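Local coordinates for putative alpha/beta hydrolase fold protein (Candidatus Nitrososphaera gargensis, PDB 5A62) that probably acts as a carboxylesterase-like hydrolase of the alpha/beta hydrolase fold, cleaving ester substrates with a serine nucleophile, at residues L134-I145 / V185-Y196; I32-D40 / F175-T183. All coordinates share one frame; numbering follows the deposited sequence.

Interaction 1 (L134-I145 / V185-Y196); sequences LEKHFRTREVAI and VEGFVAATVALY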
# COMPACT_ATOMS: atom_id res chain seq x y z
N LEU A 134 -8.61 9.44 0.99
CA LEU A 134 -8.42 8.24 0.16
C LEU A 134 -9.61 7.28 0.18
O LEU A 134 -9.63 6.29 -0.51
CB LEU A 134 -7.17 7.49 0.61
CG LEU A 134 -5.88 8.28 0.52
CD1 LEU A 134 -4.69 7.44 0.86
CD2 LEU A 134 -5.69 8.88 -0.85
N GLU A 135 -10.66 7.62 0.94
CA GLU A 135 -11.82 6.72 1.03
C GLU A 135 -12.46 6.44 -0.29
O GLU A 135 -12.88 5.35 -0.55
CB GLU A 135 -12.85 7.26 2.05
CG GLU A 135 -13.79 6.17 2.55
CD GLU A 135 -13.08 5.05 3.36
OE1 GLU A 135 -11.99 5.34 3.98
OE2 GLU A 135 -13.61 3.87 3.41
N LYS A 136 -12.46 7.41 -1.18
CA LYS A 136 -13.08 7.24 -2.49
C LYS A 136 -12.44 6.16 -3.31
O LYS A 136 -13.09 5.56 -4.16
CB LYS A 136 -13.05 8.60 -3.27
CG LYS A 136 -11.63 9.10 -3.61
CD LYS A 136 -11.42 10.48 -4.31
CE LYS A 136 -11.98 11.65 -3.51
NZ LYS A 136 -11.14 12.11 -2.32
N HIS A 137 -11.17 5.89 -3.10
CA HIS A 137 -10.50 4.91 -3.94
C HIS A 137 -10.86 3.49 -3.64
O HIS A 137 -10.57 2.59 -4.42
CB HIS A 137 -8.97 5.08 -3.83
CG HIS A 137 -8.44 6.40 -4.26
ND1 HIS A 137 -7.33 6.98 -3.68
CD2 HIS A 137 -8.78 7.20 -5.28
CE1 HIS A 137 -7.11 8.16 -4.23
NE2 HIS A 137 -7.95 8.29 -5.24
N PHE A 138 -11.52 3.19 -2.50
CA PHE A 138 -12.03 1.87 -2.33
C PHE A 138 -13.05 1.52 -3.40
O PHE A 138 -13.03 0.45 -3.97
CB PHE A 138 -12.65 1.64 -0.92
CG PHE A 138 -11.60 1.60 0.18
CD1 PHE A 138 -10.95 0.41 0.50
CD2 PHE A 138 -11.22 2.73 0.83
CE1 PHE A 138 -9.99 0.40 1.49
CE2 PHE A 138 -10.22 2.72 1.81
CZ PHE A 138 -9.59 1.53 2.13
N ARG A 139 -13.92 2.45 -3.70
CA ARG A 139 -14.94 2.15 -4.68
C ARG A 139 -14.41 2.21 -6.10
O ARG A 139 -14.83 1.39 -6.90
CB ARG A 139 -16.15 3.07 -4.55
CG ARG A 139 -17.38 2.57 -5.30
CD ARG A 139 -17.90 1.30 -4.65
NE ARG A 139 -18.92 0.58 -5.40
CZ ARG A 139 -18.68 -0.25 -6.40
NH1 ARG A 139 -17.45 -0.38 -6.87
NH2 ARG A 139 -19.67 -0.94 -6.94
N THR A 140 -13.44 3.09 -6.40
CA THR A 140 -12.88 3.07 -7.73
C THR A 140 -12.05 1.79 -7.95
O THR A 140 -12.11 1.20 -9.03
CB THR A 140 -12.04 4.30 -8.07
OG1 THR A 140 -10.98 4.42 -7.11
CG2 THR A 140 -12.94 5.55 -8.00
N ARG A 141 -11.31 1.32 -6.95
CA ARG A 141 -10.63 0.04 -7.09
C ARG A 141 -11.62 -1.10 -7.39
O ARG A 141 -11.37 -1.95 -8.23
CB ARG A 141 -9.77 -0.32 -5.87
CG ARG A 141 -8.45 0.44 -5.80
CD ARG A 141 -7.54 -0.11 -4.69
NE ARG A 141 -8.05 0.15 -3.39
CZ ARG A 141 -7.86 1.27 -2.72
NH1 ARG A 141 -7.11 2.20 -3.27
NH2 ARG A 141 -8.43 1.46 -1.55
N GLU A 142 -12.75 -1.07 -6.66
CA GLU A 142 -13.74 -2.15 -6.81
C GLU A 142 -14.31 -2.14 -8.23
O GLU A 142 -14.42 -3.21 -8.84
CB GLU A 142 -14.84 -1.95 -5.80
CG GLU A 142 -15.90 -3.03 -5.88
CD GLU A 142 -17.03 -2.86 -4.85
OE1 GLU A 142 -17.01 -1.92 -4.00
OE2 GLU A 142 -17.99 -3.69 -4.93
N VAL A 143 -14.63 -0.94 -8.73
CA VAL A 143 -15.09 -0.90 -10.12
C VAL A 143 -14.01 -1.37 -11.11
O VAL A 143 -14.24 -2.13 -12.04
CB VAL A 143 -15.60 0.49 -10.53
CG1 VAL A 143 -15.99 0.48 -12.01
CG2 VAL A 143 -16.75 0.90 -9.65
N ALA A 144 -12.79 -0.92 -10.94
CA ALA A 144 -11.72 -1.32 -11.84
C ALA A 144 -11.57 -2.84 -11.88
O ALA A 144 -11.42 -3.45 -12.93
CB ALA A 144 -10.39 -0.71 -11.41
N ILE A 145 -11.60 -3.46 -10.70
CA ILE A 145 -11.40 -4.90 -10.61
C ILE A 145 -12.60 -5.70 -11.14
O ILE A 145 -12.39 -6.70 -11.84
CB ILE A 145 -11.07 -5.28 -9.15
CG1 ILE A 145 -9.75 -4.65 -8.78
CG2 ILE A 145 -10.96 -6.83 -9.00
CD1 ILE A 145 -9.55 -4.56 -7.25
N VAL A 185 -5.63 -2.30 -14.99
CA VAL A 185 -6.29 -2.48 -13.70
C VAL A 185 -5.24 -2.64 -12.61
O VAL A 185 -5.33 -1.99 -11.57
CB VAL A 185 -7.24 -3.67 -13.73
CG1 VAL A 185 -7.78 -3.97 -12.34
CG2 VAL A 185 -8.29 -3.47 -14.78
N GLU A 186 -4.23 -3.46 -12.83
CA GLU A 186 -3.22 -3.73 -11.77
C GLU A 186 -2.47 -2.46 -11.53
O GLU A 186 -2.16 -2.14 -10.35
CB GLU A 186 -2.31 -4.91 -12.10
CG GLU A 186 -1.62 -4.72 -13.34
CD GLU A 186 -2.43 -5.15 -14.67
OE1 GLU A 186 -3.76 -5.30 -14.90
OE2 GLU A 186 -1.55 -5.36 -15.62
N GLY A 187 -2.21 -1.63 -12.52
CA GLY A 187 -1.52 -0.39 -12.31
C GLY A 187 -2.35 0.62 -11.57
O GLY A 187 -1.79 1.38 -10.74
N PHE A 188 -3.63 0.77 -11.87
CA PHE A 188 -4.49 1.67 -11.14
C PHE A 188 -4.54 1.26 -9.67
O PHE A 188 -4.40 2.12 -8.79
CB PHE A 188 -5.89 1.63 -11.77
CG PHE A 188 -6.83 2.56 -11.06
CD1 PHE A 188 -6.83 3.92 -11.31
CD2 PHE A 188 -7.75 2.08 -10.14
CE1 PHE A 188 -7.69 4.77 -10.61
CE2 PHE A 188 -8.58 2.92 -9.46
CZ PHE A 188 -8.52 4.22 -9.67
N VAL A 189 -4.83 -0.01 -9.42
CA VAL A 189 -4.92 -0.51 -8.08
C VAL A 189 -3.64 -0.25 -7.31
O VAL A 189 -3.66 0.31 -6.21
CB VAL A 189 -5.34 -1.96 -8.05
CG1 VAL A 189 -5.27 -2.52 -6.67
CG2 VAL A 189 -6.77 -2.08 -8.59
N ALA A 190 -2.49 -0.60 -7.87
CA ALA A 190 -1.25 -0.44 -7.16
C ALA A 190 -0.95 1.01 -6.87
O ALA A 190 -0.41 1.34 -5.82
CB ALA A 190 -0.13 -1.01 -7.93
N ALA A 191 -1.23 1.92 -7.77
CA ALA A 191 -0.90 3.31 -7.59
C ALA A 191 -1.72 3.90 -6.45
O ALA A 191 -1.23 4.66 -5.62
CB ALA A 191 -1.03 4.08 -8.86
N THR A 192 -3.00 3.58 -6.48
CA THR A 192 -3.86 4.08 -5.43
C THR A 192 -3.45 3.55 -4.03
O THR A 192 -3.46 4.23 -3.01
CB THR A 192 -5.33 3.90 -5.70
OG1 THR A 192 -5.65 2.51 -5.73
CG2 THR A 192 -5.80 4.60 -6.93
N VAL A 193 -3.09 2.27 -3.97
CA VAL A 193 -2.60 1.69 -2.72
C VAL A 193 -1.30 2.42 -2.28
O VAL A 193 -1.07 2.67 -1.11
CB VAL A 193 -2.43 0.17 -2.87
CG1 VAL A 193 -1.63 -0.39 -1.70
CG2 VAL A 193 -3.78 -0.50 -3.02
N ALA A 194 -0.41 2.70 -3.24
CA ALA A 194 0.85 3.34 -2.94
C ALA A 194 0.67 4.68 -2.25
O ALA A 194 1.58 5.15 -1.56
CB ALA A 194 1.71 3.48 -4.16
N LEU A 195 -0.45 5.33 -2.47
CA LEU A 195 -0.66 6.63 -1.81
C LEU A 195 -0.58 6.51 -0.31
O LEU A 195 -0.26 7.49 0.36
CB LEU A 195 -2.01 7.24 -2.23
CG LEU A 195 -2.11 7.53 -3.74
CD1 LEU A 195 -3.48 8.04 -4.03
CD2 LEU A 195 -1.04 8.49 -4.21
N TYR A 196 -0.93 5.39 0.26
CA TYR A 196 -0.80 5.20 1.72
C TYR A 196 0.61 5.15 2.24
O TYR A 196 0.87 5.22 3.43
CB TYR A 196 -1.48 3.89 2.15
CG TYR A 196 -2.98 3.91 2.09
CD1 TYR A 196 -3.69 4.31 3.20
CD2 TYR A 196 -3.70 3.47 1.01
CE1 TYR A 196 -5.06 4.36 3.18
CE2 TYR A 196 -5.07 3.47 1.03
CZ TYR A 196 -5.74 3.93 2.12
OH TYR A 196 -7.14 3.93 2.11
O HOH W 1 -7.99 4.05 -0.40
O HOH W 2 -8.87 5.65 3.51
O HOH W 3 -6.08 4.81 -2.20

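Interaction 2 (I32-D40 / F175-T183); sequences IGGNILIWD and FFREVFTKT. With ACT (acetate ion), chain B.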
# COMPACT_ATOMS: atom_id res chain seq x y z
N ILE A 32 -2.19 9.50 -11.52
CA ILE A 32 -2.80 8.19 -11.59
C ILE A 32 -3.85 8.18 -12.68
O ILE A 32 -4.70 9.09 -12.71
CB ILE A 32 -3.41 7.77 -10.23
CG1 ILE A 32 -2.29 7.61 -9.20
CG2 ILE A 32 -4.22 6.49 -10.39
CD1 ILE A 32 -2.80 7.26 -7.81
N GLY A 33 -3.83 7.19 -13.55
CA GLY A 33 -4.74 7.06 -14.65
C GLY A 33 -4.30 7.86 -15.85
O GLY A 33 -4.99 7.83 -16.88
N GLY A 34 -3.19 8.56 -15.76
CA GLY A 34 -2.63 9.32 -16.91
C GLY A 34 -1.53 8.55 -17.58
O GLY A 34 -1.22 7.39 -17.28
N ASN A 35 -0.91 9.20 -18.56
CA ASN A 35 0.16 8.66 -19.34
C ASN A 35 0.65 9.80 -20.21
O ASN A 35 0.23 10.95 -20.05
CB ASN A 35 -0.28 7.44 -20.07
CG ASN A 35 -1.49 7.67 -20.87
OD1 ASN A 35 -1.52 8.60 -21.70
ND2 ASN A 35 -2.54 6.93 -20.60
N ILE A 36 1.60 9.51 -21.11
CA ILE A 36 2.24 10.61 -21.86
C ILE A 36 1.24 11.26 -22.80
O ILE A 36 1.40 12.43 -23.15
CB ILE A 36 3.43 10.11 -22.63
CG1 ILE A 36 4.55 9.83 -21.66
CG2 ILE A 36 3.87 11.12 -23.70
CD1 ILE A 36 5.64 8.97 -22.19
N LEU A 37 0.15 10.58 -23.14
CA LEU A 37 -0.89 11.22 -23.97
C LEU A 37 -1.49 12.44 -23.33
O LEU A 37 -2.01 13.33 -24.04
CB LEU A 37 -1.94 10.21 -24.41
CG LEU A 37 -1.37 8.90 -25.02
CD1 LEU A 37 -2.48 7.91 -25.35
CD2 LEU A 37 -0.42 9.19 -26.15
N ILE A 38 -1.47 12.57 -22.01
CA ILE A 38 -2.07 13.71 -21.33
C ILE A 38 -1.24 14.95 -21.56
O ILE A 38 -1.74 16.03 -21.31
CB ILE A 38 -2.24 13.40 -19.82
CG1 ILE A 38 -3.49 14.09 -19.26
CG2 ILE A 38 -1.02 13.74 -19.00
CD1 ILE A 38 -3.78 13.75 -17.80
N TRP A 39 0.01 14.81 -22.02
CA TRP A 39 1.00 15.90 -22.09
C TRP A 39 1.23 16.40 -23.51
O TRP A 39 2.17 17.16 -23.78
CB TRP A 39 2.34 15.47 -21.47
CG TRP A 39 2.36 15.20 -20.01
CD1 TRP A 39 2.86 14.05 -19.36
CD2 TRP A 39 2.06 16.12 -18.94
NE1 TRP A 39 2.76 14.21 -18.03
CE2 TRP A 39 2.34 15.46 -17.73
CE3 TRP A 39 1.59 17.42 -18.89
CZ2 TRP A 39 2.15 16.05 -16.53
CZ3 TRP A 39 1.43 18.01 -17.70
CH2 TRP A 39 1.68 17.30 -16.49
N ASP A 40 0.39 16.03 -24.45
CA ASP A 40 0.66 16.35 -25.84
C ASP A 40 0.93 17.82 -26.09
O ASP A 40 1.94 18.23 -26.68
CB ASP A 40 -0.48 15.81 -26.75
CG ASP A 40 -1.97 16.28 -26.36
OD1 ASP A 40 -2.25 16.98 -25.34
OD2 ASP A 40 -2.90 15.91 -27.15
N PHE A 175 -11.20 13.12 -24.32
CA PHE A 175 -9.75 13.12 -24.08
C PHE A 175 -9.41 12.33 -22.79
O PHE A 175 -8.57 11.40 -22.82
CB PHE A 175 -9.29 14.55 -24.03
CG PHE A 175 -7.82 14.78 -23.71
CD1 PHE A 175 -6.84 13.93 -24.14
CD2 PHE A 175 -7.46 15.89 -22.99
CE1 PHE A 175 -5.49 14.23 -23.86
CE2 PHE A 175 -6.13 16.13 -22.68
CZ PHE A 175 -5.15 15.29 -23.16
N PHE A 176 -10.16 12.58 -21.73
CA PHE A 176 -10.00 11.81 -20.53
C PHE A 176 -10.20 10.33 -20.78
O PHE A 176 -9.39 9.49 -20.31
CB PHE A 176 -10.96 12.29 -19.45
CG PHE A 176 -10.95 11.45 -18.21
CD1 PHE A 176 -10.05 11.68 -17.23
CD2 PHE A 176 -11.86 10.44 -18.07
CE1 PHE A 176 -10.04 10.89 -16.09
CE2 PHE A 176 -11.86 9.67 -16.91
CZ PHE A 176 -10.92 9.92 -15.96
N ARG A 177 -11.24 9.92 -21.50
CA ARG A 177 -11.45 8.50 -21.82
C ARG A 177 -10.26 7.90 -22.49
O ARG A 177 -9.81 6.82 -22.08
CB ARG A 177 -12.62 8.29 -22.78
CG ARG A 177 -13.97 8.48 -22.14
CD ARG A 177 -15.11 8.26 -23.15
NE ARG A 177 -16.44 8.30 -22.50
CZ ARG A 177 -17.22 9.38 -22.44
NH1 ARG A 177 -16.86 10.52 -23.01
NH2 ARG A 177 -18.39 9.33 -21.78
N GLU A 178 -9.79 8.58 -23.54
CA GLU A 178 -8.62 8.14 -24.30
C GLU A 178 -7.50 7.80 -23.35
O GLU A 178 -7.02 6.63 -23.39
CB GLU A 178 -8.15 9.15 -25.38
CG GLU A 178 -7.12 8.54 -26.39
CD GLU A 178 -7.70 7.74 -27.57
OE1 GLU A 178 -8.64 6.89 -27.40
OE2 GLU A 178 -7.17 7.92 -28.73
N VAL A 179 -7.17 8.78 -22.51
CA VAL A 179 -5.98 8.70 -21.66
C VAL A 179 -6.21 7.60 -20.59
O VAL A 179 -5.43 6.66 -20.46
CB VAL A 179 -5.70 10.03 -21.01
CG1 VAL A 179 -4.68 9.91 -19.86
CG2 VAL A 179 -5.29 11.08 -22.06
N PHE A 180 -7.30 7.73 -19.85
CA PHE A 180 -7.52 6.90 -18.66
C PHE A 180 -7.57 5.44 -18.99
O PHE A 180 -7.07 4.58 -18.25
CB PHE A 180 -8.79 7.38 -17.95
CG PHE A 180 -9.01 6.78 -16.60
CD1 PHE A 180 -8.43 7.38 -15.47
CD2 PHE A 180 -9.77 5.64 -16.44
CE1 PHE A 180 -8.69 6.84 -14.21
CE2 PHE A 180 -10.01 5.11 -15.21
CZ PHE A 180 -9.42 5.68 -14.13
N THR A 181 -8.21 5.10 -20.11
CA THR A 181 -8.46 3.71 -20.42
C THR A 181 -7.20 2.98 -20.95
O THR A 181 -7.26 1.78 -21.14
CB THR A 181 -9.66 3.52 -21.35
OG1 THR A 181 -9.35 4.13 -22.59
CG2 THR A 181 -10.89 4.06 -20.72
N LYS A 182 -6.06 3.66 -21.02
CA LYS A 182 -4.79 2.99 -21.26
C LYS A 182 -4.18 2.45 -19.94
O LYS A 182 -3.14 1.77 -20.01
CB LYS A 182 -3.76 3.91 -21.88
CG LYS A 182 -4.10 4.69 -23.09
CD LYS A 182 -4.43 3.79 -24.20
CE LYS A 182 -4.28 4.57 -25.52
NZ LYS A 182 -5.54 5.21 -25.76
N THR A 183 -4.80 2.75 -18.82
CA THR A 183 -4.24 2.33 -17.56
C THR A 183 -4.64 0.89 -17.32
O THR A 183 -5.81 0.53 -17.45
CB THR A 183 -4.85 3.21 -16.47
OG1 THR A 183 -4.69 4.62 -16.78
CG2 THR A 183 -4.11 2.95 -15.12
C ACT B . -3.43 10.98 -8.19
O ACT B . -4.63 10.74 -8.45
OXT ACT B . -2.63 11.00 -9.09
CH3 ACT B . -2.92 11.19 -6.73
O HOH W 4 -2.37 5.06 -18.32

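Interaction 1 (L134-I145 / V185-Y196)
Arg-141 reaches across from helix 136-145 to Thr-192 on helix 185-194, two helices that run nearly antiparallel with their axes 9.7 Å apart. Beyond CB, the arginine CG touches both the Thr-192 hydroxyl and Val-189 CG2, and CD rests against Val-189 CG1 at 3.9 Å. A bend about chi3 (-68°) then carries the chain through NE to the guanidinium group. There NH1 meets Thr-192 OG1 at 2.9 Å, with an N-H...O angle of 155° and the oxygen practically in the guanidinium plane. The hydroxyl is in turn a donor to Val-189 O, one turn back, which fixes its rotation and leaves it to accept from the arginine. At the outer end NH2 stands above the plane of the Phe-138 ring, over its centre, while His-137 O lies over a face of the guanidinium.

Water fills in the polar edges. Water 3 joins Arg-141 NH1, His-137 ND1 and Thr-192 O; water 1 accepts from NH2 and donates to Leu-134 O and Tyr-196 OH. Beyond this network, Leu-134 CD1 sits 3.8 Å from the centroid of the Tyr-196 ring, only 6° off its normal, a CH-pi contact. A second, longer one places Thr-192 CG2 over a face of the His-137 imidazole, whose CE1 also touches Leu-195 CD1 at 3.6 Å. At the other end the packing is apolar: Ile-145 CG1 meets Val-189 CG2, and Ala-144 CB meets Phe-188 CD2. Thr-73 of the second subunit packs on Phe-138 and Arg-141. The antiparallel pair belongs to the helical cap that alpha/beta hydrolases commonly insert between two strands of the central sheet, here 116-122 and 212-218.

Interaction 2 (I32-D40 / F175-T183)
The backbones of Gly-33 and Phe-180 come within 4.9 Å of each other, CA to CA, where the loop 32-40 passes the C-terminal end of helix 170-180. This loop follows strand 25-29 and occupies the place of the oxyanion-hole loop of alpha/beta hydrolases. Consistent with that role, an acetate, probably from the crystallisation liquor, accepts a nearly straight hydrogen bond from Ile-32 N, and also one from Ile-100 N within the presumed nucleophile elbow. Gly-33 has a positive phi of 84°, and its carbonyl oxygen receives a CA-H...O contact from Phe-180. The adjoining Gly-33 N is hydrogen-bonded to His-61 NE2.

Val-179 fills the middle of the contact with its two methyls. CG1 lies 3.6 Å from Gly-34 CA and also touches Gly-33 O, whereas CG2 turns to Leu-37 CB and Ile-38 N. Beside it Asn-35 uses both ends of its amide. With CG between the backbone N and the carbonyl carbon (chi1 54°), OD1 swings back to accept from Leu-37 N at 3.0 Å, in the carbonyl plane on a lone pair, forming an Asx turn that leads into the 3-10 segment 36-38. ND2 points across instead, giving a weak bond to Val-179 O and a further hydrogen bond to water 4.

Farther along, the Phe-175 ring presents its edge to Leu-37 O, 3.6 Å from CE1, and its CZ reaches Ile-38 CA; Ile-252 of helix 250-253 also touches the phenylalanine. Lys-182 lays its CE on Leu-37 CD1, while its NZ bonds back to Glu-178 O. Water 4 completes the bridge, donating to Gly-34 O and to Thr-183 OG1, each at 2.8 Å, while that hydroxyl donates to Phe-180 O.

Overall arrangement
The four segments alternate along the chain: 32-40, 134-145, 175-183, then 185-196. Interaction 1 lies within the helices inserted between strands 116-122 and 212-218, whereas interaction 2 ties that insertion to the loop following strand 25-29. Their centres are 16 Å apart, yet they are joined twice. Helix 170-180 is followed directly by helix 185-194, and Ile-32 reaches from the loop onto segment 185-196, its CG2 against Phe-188 and its CD1 3.9 Å from Leu-195 CD1. Leu-195 also approaches the acetate. The helical pairing of interaction 1 is thus continuous with the wall of the probable active-site pocket.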